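Local coordinates for ABC transporter, substrate binding protein (Agrobacterium tumefaciens, PDB 3C9H) that binds a magnesium ion and probably captures a solute in the periplasm for an ABC importer, at residues H142-R155 and H246-T258. Sequence-based numbering, arbitrary orientation.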
loop_
_atom_site.group_PDB
_atom_site.type_symbol
_atom_site.label_atom_id
_atom_site.label_comp_id
_atom_site.label_asym_id
_atom_site.label_seq_id
_atom_site.Cartn_x
_atom_site.Cartn_y
_atom_site.Cartn_z
ATOM N N HIS A 142 -8.876 -18.701 -3.703
ATOM C CA HIS A 142 -10.274 -19.004 -3.961
ATOM C C HIS A 142 -10.657 -20.265 -3.157
ATOM O O HIS A 142 -10.283 -21.370 -3.510
ATOM C CB HIS A 142 -10.456 -19.213 -5.460
ATOM C CG HIS A 142 -11.861 -19.520 -5.873
ATOM N ND1 HIS A 142 -12.905 -18.635 -5.699
ATOM C CD2 HIS A 142 -12.386 -20.598 -6.490
ATOM C CE1 HIS A 142 -14.013 -19.164 -6.177
ATOM N NE2 HIS A 142 -13.725 -20.353 -6.667
ATOM N N LYS A 143 -11.382 -20.060 -2.064
ATOM C CA LYS A 143 -11.732 -21.137 -1.123
ATOM C C LYS A 143 -12.341 -22.373 -1.797
ATOM O O LYS A 143 -11.907 -23.471 -1.530
ATOM C CB LYS A 143 -12.668 -20.626 -0.014
ATOM C CG LYS A 143 -12.069 -19.566 0.881
ATOM C CD LYS A 143 -12.964 -19.310 2.076
ATOM C CE LYS A 143 -12.345 -18.289 3.000
ATOM N NZ LYS A 143 -12.875 -18.353 4.399
ATOM N N PRO A 144 -13.331 -22.193 -2.684
ATOM C CA PRO A 144 -13.869 -23.360 -3.411
ATOM C C PRO A 144 -12.855 -24.168 -4.211
ATOM O O PRO A 144 -13.128 -25.328 -4.534
ATOM C CB PRO A 144 -14.898 -22.740 -4.366
ATOM C CG PRO A 144 -15.333 -21.494 -3.661
ATOM C CD PRO A 144 -14.065 -20.968 -3.027
ATOM N N SER A 145 -11.707 -23.578 -4.532
ATOM C CA SER A 145 -10.662 -24.281 -5.292
ATOM C C SER A 145 -9.724 -25.092 -4.403
ATOM O O SER A 145 -8.921 -25.844 -4.917
ATOM C CB SER A 145 -9.817 -23.304 -6.132
ATOM O OG SER A 145 -10.580 -22.731 -7.160
ATOM N N PHE A 146 -9.806 -24.912 -3.091
ATOM C CA PHE A 146 -8.906 -25.571 -2.147
ATOM C C PHE A 146 -9.699 -26.452 -1.207
ATOM O O PHE A 146 -9.665 -26.300 0.010
ATOM C CB PHE A 146 -8.079 -24.561 -1.387
ATOM C CG PHE A 146 -6.990 -23.980 -2.225
ATOM C CD1 PHE A 146 -5.721 -24.559 -2.236
ATOM C CD2 PHE A 146 -7.250 -22.926 -3.074
ATOM C CE1 PHE A 146 -4.716 -24.050 -3.039
ATOM C CE2 PHE A 146 -6.238 -22.415 -3.890
ATOM C CZ PHE A 146 -4.979 -22.989 -3.870
ATOM N N THR A 147 -10.401 -27.389 -1.808
ATOM C CA THR A 147 -11.260 -28.261 -1.039
ATOM C C THR A 147 -10.625 -29.592 -0.637
ATOM O O THR A 147 -11.017 -30.112 0.380
ATOM C CB THR A 147 -12.573 -28.455 -1.750
ATOM O OG1 THR A 147 -12.319 -28.737 -3.132
ATOM C CG2 THR A 147 -13.426 -27.119 -1.618
ATOM N N THR A 148 -9.682 -30.153 -1.399
ATOM C CA THR A 148 -8.980 -31.385 -0.931
ATOM C C THR A 148 -7.542 -31.130 -0.511
ATOM O O THR A 148 -6.815 -32.052 -0.152
ATOM C CB THR A 148 -9.008 -32.569 -1.943
ATOM O OG1 THR A 148 -8.396 -32.169 -3.170
ATOM C CG2 THR A 148 -10.434 -33.056 -2.199
ATOM N N GLU A 149 -7.130 -29.872 -0.542
ATOM C CA GLU A 149 -5.825 -29.507 -0.050
ATOM C C GLU A 149 -5.849 -28.064 0.377
ATOM O O GLU A 149 -6.471 -27.235 -0.280
ATOM C CB GLU A 149 -4.790 -29.720 -1.134
ATOM C CG GLU A 149 -3.375 -29.716 -0.638
ATOM C CD GLU A 149 -2.397 -29.588 -1.787
ATOM O OE1 GLU A 149 -2.679 -30.155 -2.882
ATOM O OE2 GLU A 149 -1.367 -28.897 -1.596
ATOM N N LYS A 150 -5.205 -27.772 1.491
ATOM C CA LYS A 150 -5.202 -26.409 2.009
ATOM C C LYS A 150 -4.245 -25.529 1.179
ATOM O O LYS A 150 -3.324 -26.039 0.535
ATOM C CB LYS A 150 -4.899 -26.380 3.511
ATOM C CG LYS A 150 -3.533 -26.873 3.950
ATOM C CD LYS A 150 -3.434 -26.715 5.480
ATOM C CE LYS A 150 -2.191 -27.396 6.094
ATOM N NZ LYS A 150 -0.978 -27.522 5.189
ATOM N N PRO A 151 -4.477 -24.204 1.155
ATOM C CA PRO A 151 -3.578 -23.405 0.323
ATOM C C PRO A 151 -2.170 -23.313 0.900
ATOM O O PRO A 151 -1.980 -23.581 2.088
ATOM C CB PRO A 151 -4.250 -22.035 0.306
ATOM C CG PRO A 151 -4.986 -21.958 1.567
ATOM C CD PRO A 151 -5.505 -23.363 1.804
ATOM N N PRO A 152 -1.181 -22.939 0.054
ATOM C CA PRO A 152 0.207 -22.780 0.487
ATOM C C PRO A 152 0.335 -21.637 1.490
ATOM O O PRO A 152 -0.381 -20.650 1.372
ATOM C CB PRO A 152 0.953 -22.487 -0.818
ATOM C CG PRO A 152 -0.084 -21.933 -1.742
ATOM C CD PRO A 152 -1.359 -22.604 -1.376
ATOM N N ALA A 153 1.190 -21.820 2.501
ATOM C CA ALA A 153 1.382 -20.856 3.587
ATOM C C ALA A 153 2.806 -20.277 3.638
ATOM O O ALA A 153 3.104 -19.431 4.475
ATOM C CB ALA A 153 1.049 -21.510 4.923
ATOM N N THR A 154 3.672 -20.742 2.750
ATOM C CA THR A 154 5.022 -20.254 2.615
ATOM C C THR A 154 5.331 -20.194 1.130
ATOM O O THR A 154 4.597 -20.749 0.304
ATOM C CB THR A 154 6.065 -21.189 3.291
ATOM O OG1 THR A 154 6.188 -22.399 2.538
ATOM C CG2 THR A 154 5.709 -21.492 4.736
ATOM N N ARG A 155 6.439 -19.555 0.796
ATOM C CA ARG A 155 6.874 -19.454 -0.582
ATOM C C ARG A 155 7.329 -20.800 -1.162
ATOM O O ARG A 155 7.068 -21.084 -2.313
ATOM C CB ARG A 155 7.954 -18.370 -0.700
ATOM C CG ARG A 155 7.296 -16.984 -0.730
ATOM C CD ARG A 155 8.175 -15.897 -0.245
ATOM N NE ARG A 155 7.432 -14.645 -0.102
ATOM C CZ ARG A 155 6.791 -14.268 1.000
ATOM N NH1 ARG A 155 6.159 -13.114 1.016
ATOM N NH2 ARG A 155 6.800 -15.017 2.092
ATOM N N HIS A 246 -17.259 -10.927 0.307
ATOM C CA HIS A 246 -17.219 -12.056 -0.629
ATOM C C HIS A 246 -16.577 -13.268 0.048
ATOM O O HIS A 246 -15.350 -13.376 0.131
ATOM C CB HIS A 246 -16.425 -11.693 -1.875
ATOM C CG HIS A 246 -16.973 -10.522 -2.618
ATOM N ND1 HIS A 246 -16.610 -9.223 -2.332
ATOM C CD2 HIS A 246 -17.855 -10.450 -3.639
ATOM C CE1 HIS A 246 -17.248 -8.402 -3.148
ATOM N NE2 HIS A 246 -18.012 -9.121 -3.950
ATOM N N PRO A 247 -17.409 -14.215 0.496
ATOM C CA PRO A 247 -16.935 -15.303 1.358
ATOM C C PRO A 247 -15.928 -16.276 0.705
ATOM O O PRO A 247 -15.205 -16.958 1.420
ATOM C CB PRO A 247 -18.239 -16.023 1.749
ATOM C CG PRO A 247 -19.154 -15.768 0.617
ATOM C CD PRO A 247 -18.837 -14.360 0.164
ATOM N N ASP A 248 -15.844 -16.308 -0.619
ATOM C CA ASP A 248 -14.904 -17.216 -1.304
ATOM C C ASP A 248 -13.450 -16.728 -1.426
ATOM O O ASP A 248 -12.603 -17.440 -1.985
ATOM C CB ASP A 248 -15.445 -17.596 -2.671
ATOM C CG ASP A 248 -16.763 -18.349 -2.580
ATOM O OD1 ASP A 248 -17.099 -18.880 -1.496
ATOM O OD2 ASP A 248 -17.462 -18.407 -3.596
ATOM N N VAL A 249 -13.151 -15.537 -0.905
ATOM C CA VAL A 249 -11.762 -15.063 -0.844
ATOM C C VAL A 249 -11.179 -15.410 0.520
ATOM O O VAL A 249 -11.635 -14.909 1.558
ATOM C CB VAL A 249 -11.620 -13.532 -1.087
ATOM C CG1 VAL A 249 -10.143 -13.138 -1.139
ATOM C CG2 VAL A 249 -12.287 -13.109 -2.384
ATOM N N GLY A 250 -10.173 -16.273 0.506
ATOM C CA GLY A 250 -9.394 -16.589 1.701
ATOM C C GLY A 250 -8.057 -15.872 1.686
ATOM O O GLY A 250 -7.561 -15.484 0.630
ATOM N N ILE A 251 -7.489 -15.706 2.867
ATOM C CA ILE A 251 -6.243 -14.986 3.089
ATOM C C ILE A 251 -5.278 -15.859 3.892
ATOM O O ILE A 251 -5.695 -16.517 4.859
ATOM C CB ILE A 251 -6.482 -13.693 3.924
ATOM C CG1 ILE A 251 -7.453 -12.743 3.210
ATOM C CG2 ILE A 251 -5.150 -13.002 4.233
ATOM C CD1 ILE A 251 -8.044 -11.661 4.116
ATOM N N VAL A 252 -3.998 -15.830 3.523
ATOM C CA VAL A 252 -2.916 -16.445 4.310
ATOM C C VAL A 252 -1.800 -15.431 4.495
ATOM O O VAL A 252 -1.256 -14.900 3.506
ATOM C CB VAL A 252 -2.356 -17.732 3.616
ATOM C CG1 VAL A 252 -1.322 -18.415 4.496
ATOM C CG2 VAL A 252 -3.447 -18.682 3.290
ATOM N N LEU A 253 -1.486 -15.103 5.757
ATOM C CA LEU A 253 -0.270 -14.343 6.048
ATOM C C LEU A 253 0.875 -15.333 5.929
ATOM O O LEU A 253 0.893 -16.313 6.643
ATOM C CB LEU A 253 -0.283 -13.705 7.454
ATOM C CG LEU A 253 -0.894 -12.295 7.486
ATOM C CD1 LEU A 253 -2.407 -12.401 7.402
ATOM C CD2 LEU A 253 -0.459 -11.533 8.739
ATOM N N PRO A 254 1.796 -15.118 4.993
ATOM C CA PRO A 254 2.863 -16.103 4.847
ATOM C C PRO A 254 3.657 -16.357 6.137
ATOM O O PRO A 254 4.085 -15.411 6.823
ATOM C CB PRO A 254 3.750 -15.484 3.771
ATOM C CG PRO A 254 2.825 -14.642 2.991
ATOM C CD PRO A 254 1.907 -14.053 3.987
ATOM N N LYS A 255 3.878 -17.634 6.428
ATOM C CA LYS A 255 4.489 -18.049 7.686
ATOM C C LYS A 255 6.004 -18.013 7.676
ATOM O O LYS A 255 6.605 -17.895 8.742
ATOM C CB LYS A 255 4.010 -19.449 8.067
ATOM C CG LYS A 255 2.532 -19.522 8.400
ATOM C CD LYS A 255 2.147 -20.962 8.563
ATOM C CE LYS A 255 0.677 -21.166 8.901
ATOM N NZ LYS A 255 0.402 -22.647 8.918
ATOM N N ASP A 256 6.618 -18.140 6.496
ATOM C CA ASP A 256 8.073 -17.942 6.344
ATOM C C ASP A 256 8.484 -16.472 6.635
ATOM O O ASP A 256 9.359 -16.211 7.449
ATOM C CB ASP A 256 8.588 -18.438 4.978
ATOM C CG ASP A 256 7.759 -17.938 3.778
ATOM O OD1 ASP A 256 6.669 -17.354 3.952
ATOM O OD2 ASP A 256 8.199 -18.168 2.634
ATOM N N TYR A 257 7.834 -15.512 5.996
ATOM C CA TYR A 257 7.960 -14.120 6.415
ATOM C C TYR A 257 6.828 -13.320 5.780
ATOM O O TYR A 257 6.281 -13.715 4.743
ATOM C CB TYR A 257 9.318 -13.520 6.020
ATOM C CG TYR A 257 9.520 -13.406 4.531
ATOM C CD1 TYR A 257 9.096 -12.287 3.827
ATOM C CD2 TYR A 257 10.145 -14.425 3.822
ATOM C CE1 TYR A 257 9.275 -12.203 2.441
ATOM C CE2 TYR A 257 10.333 -14.338 2.475
ATOM C CZ TYR A 257 9.912 -13.235 1.781
ATOM O OH TYR A 257 10.133 -13.201 0.412
ATOM N N THR A 258 6.490 -12.196 6.398
ATOM C CA THR A 258 5.435 -11.341 5.870
ATOM C C THR A 258 5.977 -9.918 5.772
ATOM O O THR A 258 6.309 -9.305 6.786
ATOM C CB THR A 258 4.117 -11.356 6.732
ATOM O OG1 THR A 258 3.507 -12.656 6.717
ATOM C CG2 THR A 258 3.088 -10.375 6.163
#
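Arg155 NH2 is gripped by two groups of the other segment: it forms a salt bridge with Asp256 OD1 at 3.0 Å and donates to the backbone O of Tyr257, also 3.0 Å away. The guanidinium lies flat on the Tyr257 ring, the planes only 10° apart, with Arg155 CZ 3.8 Å from the Tyr257 ring centroid in a cation-pi contact. Arg155 NE bonds to Tyr232 OH and Tyr257 OH to Asp191 OD1, so each partner of the stack has a further hydrogen bond outside the two segments. Asp256 also reaches the backbone of Arg155: with chi1 at 49°, its CG sits between its own N and carbonyl carbon, and OD2 accepts from Arg155 N at 2.9 Å, met from above the carboxylate plane. Next door, Lys255 N gives an almost straight bond to Ala153 O (2.8 Å, 174°), and Val252 packs CG1 on Ala153 and CG2 on Pro151. At the far end, where strands 135-142 and 249-252 pair antiparallel, Lys143 N bonds to Asp248 O. In this lobe of a fold consistent with periplasmic binding proteins, away from the magnesium, the loop is thus tied at both ends, and Arg155, first in helix 155-164, meets segment 246-258 through backbone N and guanidinium alike.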